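TRAP dicarboxylate ABC transporter, substrate-binding protein (Roseobacter denitrificans, PDB 4OVQ) binds beta-D-glucuronate and probably delivers such sugar acids in the periplasm to a TRAP transport system. Local coordinates at residues A[50-55]-A[254-259]; A[98-103]-A[305-310]. All coordinates share one frame; numbering follows the deposited sequence.

In the fold
The two contacts illustrate how a periplasmic binding protein ties distant parts of its chain together away from the ligand. Along the sequence their segments alternate: 50-55, 98-103, 254-259, then 305-310. Interaction 1 joins the end of helix 37-52 to the long helix 248-282, beside strand 135-141 at an edge of the five-stranded sheet. Interaction 2 joins the loop between helices 89-92 and 111-118 to helix 301-310, near the C-terminal helix 315-322. Their centres lie 34 Å apart, and their nearest atoms about 17 Å, without touching. Each brings together residues about 200 positions apart, pinning late helices onto early parts of the chain.

Interaction 1. Residues A[50-55]-A[254-259]; sequences AVKTGG and VLEAAQ
Lys52 reaches from the last turn of helix 37-52 across to Glu256, and its ammonium NZ donates to Glu256 OE2 at 2.7 Å in a salt bridge. The two side chains cross at about a right angle. The lysine runs out extended and then bends at its last torsion (chi4 -64°), which turns NZ onto the carboxylate; OE2 is met on its anti side, with NZ 19° out of the carboxylate plane. A second acid, Glu260, also forms a salt bridge with NZ, so one ammonium serves two carboxylates a helical turn apart. The aliphatic part of the lysine works too: Lys52 CE lies 3.7 Å from Ala257 N and CD 4.2 Å from Ala257 CB. A methionine in place of Lys52 would probably keep some of this aliphatic cover but leave Glu256 and Glu260 as neighbouring negative charges without their shared counter-ion. Just beyond, the helix ends in a Schellman motif: Gly55 N bonds to Ala50 O at 2.9 Å and Gly54 N to Val51 O at 3.2 Å, with Gly54 at positive phi. Buried Thr53 OG1 is satisfied by Leu49 O and Tyr57 N. Helix 248-282 packs here on two neighbours: Ala257 on Phe45 and Leu48 of helix 37-52, Leu255 and Ala258 on Leu138 of strand 135-141.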
ATOM      1  N   ALA A  50       9.519 -22.926   3.513  1.00  9.78           N
ATOM      2  CA  ALA A  50       9.661 -24.298   4.001  1.00 10.77           C
ATOM      3  C   ALA A  50      10.460 -25.164   3.041  1.00 10.92           C
ATOM      4  O   ALA A  50      11.257 -25.993   3.461  1.00 12.46           O
ATOM      5  CB  ALA A  50       8.291 -24.906   4.289  1.00 11.47           C
ATOM      6  N   VAL A  51      10.256 -24.987   1.737  1.00 10.07           N
ATOM      7  CA  VAL A  51      11.042 -25.728   0.752  1.00 10.08           C
ATOM      8  C   VAL A  51      12.533 -25.375   0.798  1.00 12.47           C
ATOM      9  O   VAL A  51      13.383 -26.266   0.934  1.00 13.31           O
ATOM     10  CB  VAL A  51      10.483 -25.527  -0.681  1.00  9.78           C
ATOM     11  CG1 VAL A  51      11.458 -26.109  -1.735  1.00 13.60           C
ATOM     12  CG2 VAL A  51       9.075 -26.164  -0.775  1.00 11.33           C
ATOM     13  N   LYS A  52      12.847 -24.092   0.764  1.00 11.96           N
ATOM     14  CA  LYS A  52      14.242 -23.677   0.582  1.00 11.98           C
ATOM     15  C   LYS A  52      15.066 -23.836   1.861  1.00 22.22           C
ATOM     16  O   LYS A  52      16.296 -23.922   1.798  1.00 19.95           O
ATOM     17  CB  LYS A  52      14.326 -22.242   0.070  1.00 14.34           C
ATOM     18  CG  LYS A  52      13.756 -22.005  -1.301  1.00 12.71           C
ATOM     19  CD  LYS A  52      13.879 -20.551  -1.690  1.00 11.60           C
ATOM     20  CE  LYS A  52      13.088 -20.205  -2.901  1.00 13.25           C
ATOM     21  NZ  LYS A  52      13.527 -20.879  -4.147  1.00 14.62           N
ATOM     22  N   THR A  53      14.387 -23.888   3.004  1.00 14.26           N
ATOM     23  CA  THR A  53      15.067 -24.119   4.289  1.00 14.60           C
ATOM     24  C   THR A  53      14.982 -25.575   4.740  1.00 18.61           C
ATOM     25  O   THR A  53      15.291 -25.903   5.891  1.00 21.07           O
ATOM     26  CB  THR A  53      14.521 -23.207   5.417  1.00 13.62           C
ATOM     27  OG1 THR A  53      13.208 -23.625   5.834  1.00 14.67           O
ATOM     28  CG2 THR A  53      14.522 -21.738   5.007  1.00 19.95           C
ATOM     29  N   GLY A  54      14.556 -26.467   3.852  1.00 17.39           N
ATOM     30  CA  GLY A  54      14.348 -27.865   4.210  1.00 20.37           C
ATOM     31  C   GLY A  54      13.527 -28.109   5.461  1.00 20.18           C
ATOM     32  O   GLY A  54      13.765 -29.078   6.190  1.00 28.07           O
ATOM     33  N   GLY A  55      12.557 -27.245   5.722  1.00 19.27           N
ATOM     34  CA  GLY A  55      11.664 -27.423   6.850  1.00 20.00           C
ATOM     35  C   GLY A  55      12.151 -26.797   8.149  1.00 14.03           C
ATOM     36  O   GLY A  55      11.445 -26.797   9.142  1.00 19.95           O
ATOM     37  N   VAL A 254      15.567 -17.181   2.707  1.00 11.29           N
ATOM     38  CA  VAL A 254      14.425 -16.324   3.033  1.00 12.79           C
ATOM     39  C   VAL A 254      14.256 -15.242   1.964  1.00  9.90           C
ATOM     40  O   VAL A 254      13.173 -15.020   1.483  1.00  9.88           O
ATOM     41  CB  VAL A 254      14.598 -15.684   4.434  1.00 11.68           C
ATOM     42  CG1 VAL A 254      13.522 -14.644   4.703  1.00 11.65           C
ATOM     43  CG2 VAL A 254      14.529 -16.764   5.453  1.00 12.02           C
ATOM     44  N   LEU A 255      15.358 -14.612   1.565  1.00 11.80           N
ATOM     45  CA  LEU A 255      15.317 -13.579   0.516  1.00  9.62           C
ATOM     46  C   LEU A 255      14.855 -14.124  -0.833  1.00  9.21           C
ATOM     47  O   LEU A 255      14.043 -13.502  -1.520  1.00 10.17           O
ATOM     48  CB  LEU A 255      16.702 -12.929   0.362  1.00 13.63           C
ATOM     49  CG  LEU A 255      17.059 -11.924   1.476  1.00 20.94           C
ATOM     50  CD1 LEU A 255      18.539 -11.615   1.461  1.00 17.05           C
ATOM     51  CD2 LEU A 255      16.248 -10.633   1.303  1.00 17.23           C
ATOM     52  N   GLU A 256      15.376 -15.297  -1.206  1.00 10.55           N
ATOM     53  CA  GLU A 256      15.001 -15.946  -2.458  1.00 11.81           C
ATOM     54  C   GLU A 256      13.488 -16.313  -2.449  1.00  9.37           C
ATOM     55  O   GLU A 256      12.739 -16.053  -3.399  1.00 10.71           O
ATOM     56  CB  GLU A 256      15.868 -17.179  -2.686  1.00 13.76           C
ATOM     57  CG  GLU A 256      15.668 -17.821  -4.007  1.00 13.89           C
ATOM     58  CD  GLU A 256      16.602 -19.026  -4.208  1.00 17.62           C
ATOM     59  OE1 GLU A 256      17.842 -18.899  -4.015  1.00 23.41           O
ATOM     60  OE2 GLU A 256      16.126 -20.124  -4.544  1.00 19.96           O
ATOM     61  N   ALA A 257      13.004 -16.856  -1.327  1.00  8.99           N
ATOM     62  CA  ALA A 257      11.582 -17.145  -1.199  1.00  9.70           C
ATOM     63  C   ALA A 257      10.757 -15.882  -1.372  1.00  8.43           C
ATOM     64  O   ALA A 257       9.773 -15.873  -2.065  1.00  8.45           O
ATOM     65  CB  ALA A 257      11.274 -17.786   0.151  1.00 10.27           C
ATOM     66  N   ALA A 258      11.167 -14.814  -0.699  1.00  8.25           N
ATOM     67  CA  ALA A 258      10.453 -13.552  -0.769  1.00  8.94           C
ATOM     68  C   ALA A 258      10.460 -12.975  -2.157  1.00  8.42           C
ATOM     69  O   ALA A 258       9.445 -12.546  -2.668  1.00  8.36           O
ATOM     70  CB  ALA A 258      11.086 -12.542   0.174  1.00  7.91           C
ATOM     71  N   GLN A 259      11.630 -12.960  -2.776  0.52  9.80           N
ATOM     72  CA  GLN A 259      11.743 -12.418  -4.125  0.52  9.99           C
ATOM     73  C   GLN A 259      10.886 -13.191  -5.146  0.52  9.66           C
ATOM     74  O   GLN A 259      10.224 -12.597  -5.984  0.52 11.27           O
ATOM     75  CB  GLN A 259      13.211 -12.358  -4.553  0.52 12.38           C
ATOM     76  CG  GLN A 259      14.051 -11.353  -3.765  0.52 17.38           C
ATOM     77  CD  GLN A 259      15.545 -11.494  -3.996  0.52 14.54           C
ATOM     78  OE1 GLN A 259      16.000 -12.389  -4.707  0.52 23.86           O
ATOM     79  NE2 GLN A 259      16.311 -10.603  -3.402  0.52 21.44           N
TER

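Interaction 2. Residues A[98-103]-A[305-310]; sequences AANVVS and EAYFEA
Tyr307 projects from helix 301-310 into the bend of 98-103, and all the surface that 305-310 buries here belongs to Tyr307. CG stands anti to the backbone N (chi1 175°), which sends the ring away from its helix and carries the hydroxyl in among Ala98 and Val101. At the tight end, Tyr307 CE1 lies 3.9 Å from Asn100 CB, and the Asn100 amide follows, its ND2 4.0 Å from the same CE1. Amide and ring planes are 63° apart, and the two side chains slide past each other in opposite directions, so the meeting is oblique rather than stacked. Tyr307 OH sits 4.0 Å from Val101 CB, yet its hydrogen bond goes to Pro97 O, just before the loop segment; Asn100 OD1 is likewise held by Asn171. In this family 7 solute-binding protein, the loop between helices 89-92 and 111-118 meets helix 301-310 through a short 3-10 turn at 101-103, its backbone bonds running from i+3 to i, as from Ser103 N to Asn100 O at 3.1 Å. Val101, alongside the Tyr307 hydroxyl, also packs on Leu317, Val318 and Ile321 of helix 315-322 and on Ile126 of helix 121-132. Away from the Tyr307 ring the helix is solvent-exposed, as at Glu305 and Glu309, while partly exposed Phe308 turns to Val318 and to a cation-pi contact with Arg315.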
ATOM      1  N   ALA A  98      11.925   7.857   5.430  1.00 13.87           N
ATOM      2  CA  ALA A  98      12.329   7.591   4.047  1.00 16.38           C
ATOM      3  C   ALA A  98      11.211   6.828   3.355  1.00 14.05           C
ATOM      4  O   ALA A  98      10.922   7.079   2.190  1.00 18.10           O
ATOM      5  CB  ALA A  98      13.661   6.844   3.973  1.00 19.51           C
ATOM      6  N   ALA A  99      10.562   5.911   4.082  1.00 17.64           N
ATOM      7  CA  ALA A  99       9.476   5.136   3.487  1.00 16.86           C
ATOM      8  C   ALA A  99       8.306   6.032   3.187  1.00 15.56           C
ATOM      9  O   ALA A  99       7.532   5.793   2.263  1.00 14.58           O
ATOM     10  CB  ALA A  99       9.041   4.014   4.406  1.00 14.99           C
ATOM     11  N   ASN A 100       8.181   7.091   3.972  1.00 13.73           N
ATOM     12  CA  ASN A 100       7.112   8.041   3.799  1.00 13.98           C
ATOM     13  C   ASN A 100       7.125   8.730   2.427  1.00 16.63           C
ATOM     14  O   ASN A 100       6.107   9.213   1.971  1.00 16.68           O
ATOM     15  CB  ASN A 100       7.169   9.065   4.934  1.00 17.71           C
ATOM     16  CG  ASN A 100       5.805   9.566   5.350  1.00 17.82           C
ATOM     17  OD1 ASN A 100       4.783   8.917   5.144  1.00 11.58           O
ATOM     18  ND2 ASN A 100       5.786  10.727   5.994  1.00 19.70           N
ATOM     19  N   VAL A 101       8.267   8.734   1.739  1.00 18.59           N
ATOM     20  CA  VAL A 101       8.340   9.352   0.426  1.00 18.19           C
ATOM     21  C   VAL A 101       7.376   8.727  -0.616  1.00 16.84           C
ATOM     22  O   VAL A 101       6.887   9.415  -1.498  1.00 19.02           O
ATOM     23  CB  VAL A 101       9.793   9.398  -0.113  1.00 23.79           C
ATOM     24  CG1 VAL A 101      10.202   8.082  -0.722  1.00 20.71           C
ATOM     25  CG2 VAL A 101       9.932  10.509  -1.129  1.00 31.07           C
ATOM     26  N   VAL A 102       7.037   7.440  -0.474  1.00 14.86           N
ATOM     27  CA  VAL A 102       6.202   6.786  -1.483  1.00 17.16           C
ATOM     28  C   VAL A 102       4.724   7.116  -1.272  1.00 16.26           C
ATOM     29  O   VAL A 102       3.888   6.803  -2.126  1.00 19.79           O
ATOM     30  CB  VAL A 102       6.437   5.241  -1.549  1.00 15.12           C
ATOM     31  CG1 VAL A 102       7.904   4.936  -1.768  1.00 15.53           C
ATOM     32  CG2 VAL A 102       5.944   4.553  -0.325  1.00 15.05           C
ATOM     33  N   SER A 103       4.429   7.773  -0.148  1.00 14.77           N
ATOM     34  CA  SER A 103       3.097   8.202   0.205  1.00 15.40           C
ATOM     35  C   SER A 103       2.811   9.648  -0.284  1.00 15.08           C
ATOM     36  O   SER A 103       1.718  10.166  -0.103  1.00 16.76           O
ATOM     37  CB  SER A 103       2.915   8.051   1.710  1.00 14.81           C
ATOM     38  OG  SER A 103       2.810   6.658   2.051  1.00 17.01           O
ATOM     39  N   GLU A 305       5.760  20.309   0.286  1.00 26.96           N
ATOM     40  CA  GLU A 305       6.499  21.316   1.000  1.00 22.13           C
ATOM     41  C   GLU A 305       6.493  21.025   2.502  1.00 21.05           C
ATOM     42  O   GLU A 305       7.483  21.239   3.193  1.00 31.68           O
ATOM     43  CB  GLU A 305       5.901  22.675   0.667  1.00 23.01           C
ATOM     44  CG  GLU A 305       6.205  23.057  -0.770  1.00 22.53           C
ATOM     45  CD  GLU A 305       7.681  23.317  -0.939  1.00 27.31           C
ATOM     46  OE1 GLU A 305       8.300  23.738   0.066  1.00 25.74           O
ATOM     47  OE2 GLU A 305       8.212  23.088  -2.051  1.00 23.11           O
ATOM     48  N   ALA A 306       5.402  20.448   2.984  1.00 25.70           N
ATOM     49  CA  ALA A 306       5.283  20.138   4.413  1.00 28.20           C
ATOM     50  C   ALA A 306       6.045  18.849   4.821  1.00 35.38           C
ATOM     51  O   ALA A 306       6.409  18.671   5.988  1.00 35.90           O
ATOM     52  CB  ALA A 306       3.831  20.046   4.791  1.00 29.84           C
ATOM     53  N   TYR A 307       6.274  17.951   3.865  1.00 27.29           N
ATOM     54  CA  TYR A 307       7.201  16.845   4.080  1.00 22.29           C
ATOM     55  C   TYR A 307       8.659  17.330   4.075  1.00 23.87           C
ATOM     56  O   TYR A 307       9.501  16.819   4.814  1.00 20.37           O
ATOM     57  CB  TYR A 307       6.994  15.788   3.001  1.00 17.37           C
ATOM     58  CG  TYR A 307       7.979  14.664   3.047  1.00 16.43           C
ATOM     59  CD1 TYR A 307       7.766  13.577   3.898  1.00 20.80           C
ATOM     60  CD2 TYR A 307       9.082  14.641   2.217  1.00 20.49           C
ATOM     61  CE1 TYR A 307       8.656  12.527   3.951  1.00 25.48           C
ATOM     62  CE2 TYR A 307       9.994  13.587   2.266  1.00 23.62           C
ATOM     63  CZ  TYR A 307       9.770  12.539   3.140  1.00 24.67           C
ATOM     64  OH  TYR A 307      10.654  11.488   3.198  1.00 21.02           O
ATOM     65  N   PHE A 308       8.947  18.312   3.228  1.00 21.05           N
ATOM     66  CA  PHE A 308      10.301  18.842   3.114  1.00 28.87           C
ATOM     67  C   PHE A 308      10.684  19.532   4.413  1.00 26.79           C
ATOM     68  O   PHE A 308      11.843  19.461   4.865  1.00 26.10           O
ATOM     69  CB  PHE A 308      10.390  19.820   1.946  1.00 24.93           C
ATOM     70  CG  PHE A 308      10.288  19.166   0.590  1.00 23.94           C
ATOM     71  CD1 PHE A 308      10.778  17.891   0.384  1.00 29.58           C
ATOM     72  CD2 PHE A 308       9.706  19.835  -0.476  1.00 21.92           C
ATOM     73  CE1 PHE A 308      10.686  17.298  -0.857  1.00 34.53           C
ATOM     74  CE2 PHE A 308       9.618  19.245  -1.724  1.00 33.12           C
ATOM     75  CZ  PHE A 308      10.106  17.974  -1.913  1.00 37.29           C
ATOM     76  N   GLU A 309       9.708  20.210   5.010  1.00 32.62           N
ATOM     77  CA  GLU A 309       9.934  20.951   6.243  1.00 34.68           C
ATOM     78  C   GLU A 309      10.126  19.998   7.413  1.00 30.40           C
ATOM     79  O   GLU A 309      10.911  20.270   8.321  1.00 36.35           O
ATOM     80  CB  GLU A 309       8.781  21.921   6.522  1.00 31.97           C
ATOM     81  CG  GLU A 309       8.913  22.721   7.836  1.00 38.82           C
ATOM     82  CD  GLU A 309       9.691  24.028   7.685  1.00 45.24           C
ATOM     83  OE1 GLU A 309      10.629  24.088   6.852  1.00 48.08           O
ATOM     84  OE2 GLU A 309       9.362  25.010   8.399  1.00 48.72           O
ATOM     85  N   ALA A 310       9.430  18.864   7.383  1.00 31.98           N
ATOM     86  CA  ALA A 310       9.556  17.863   8.439  1.00 21.39           C
ATOM     87  C   ALA A 310      10.827  17.015   8.270  1.00 20.59           C
ATOM     88  O   ALA A 310      11.372  16.515   9.248  1.00 22.66           O
ATOM     89  CB  ALA A 310       8.327  16.955   8.440  1.00 24.73           C
TER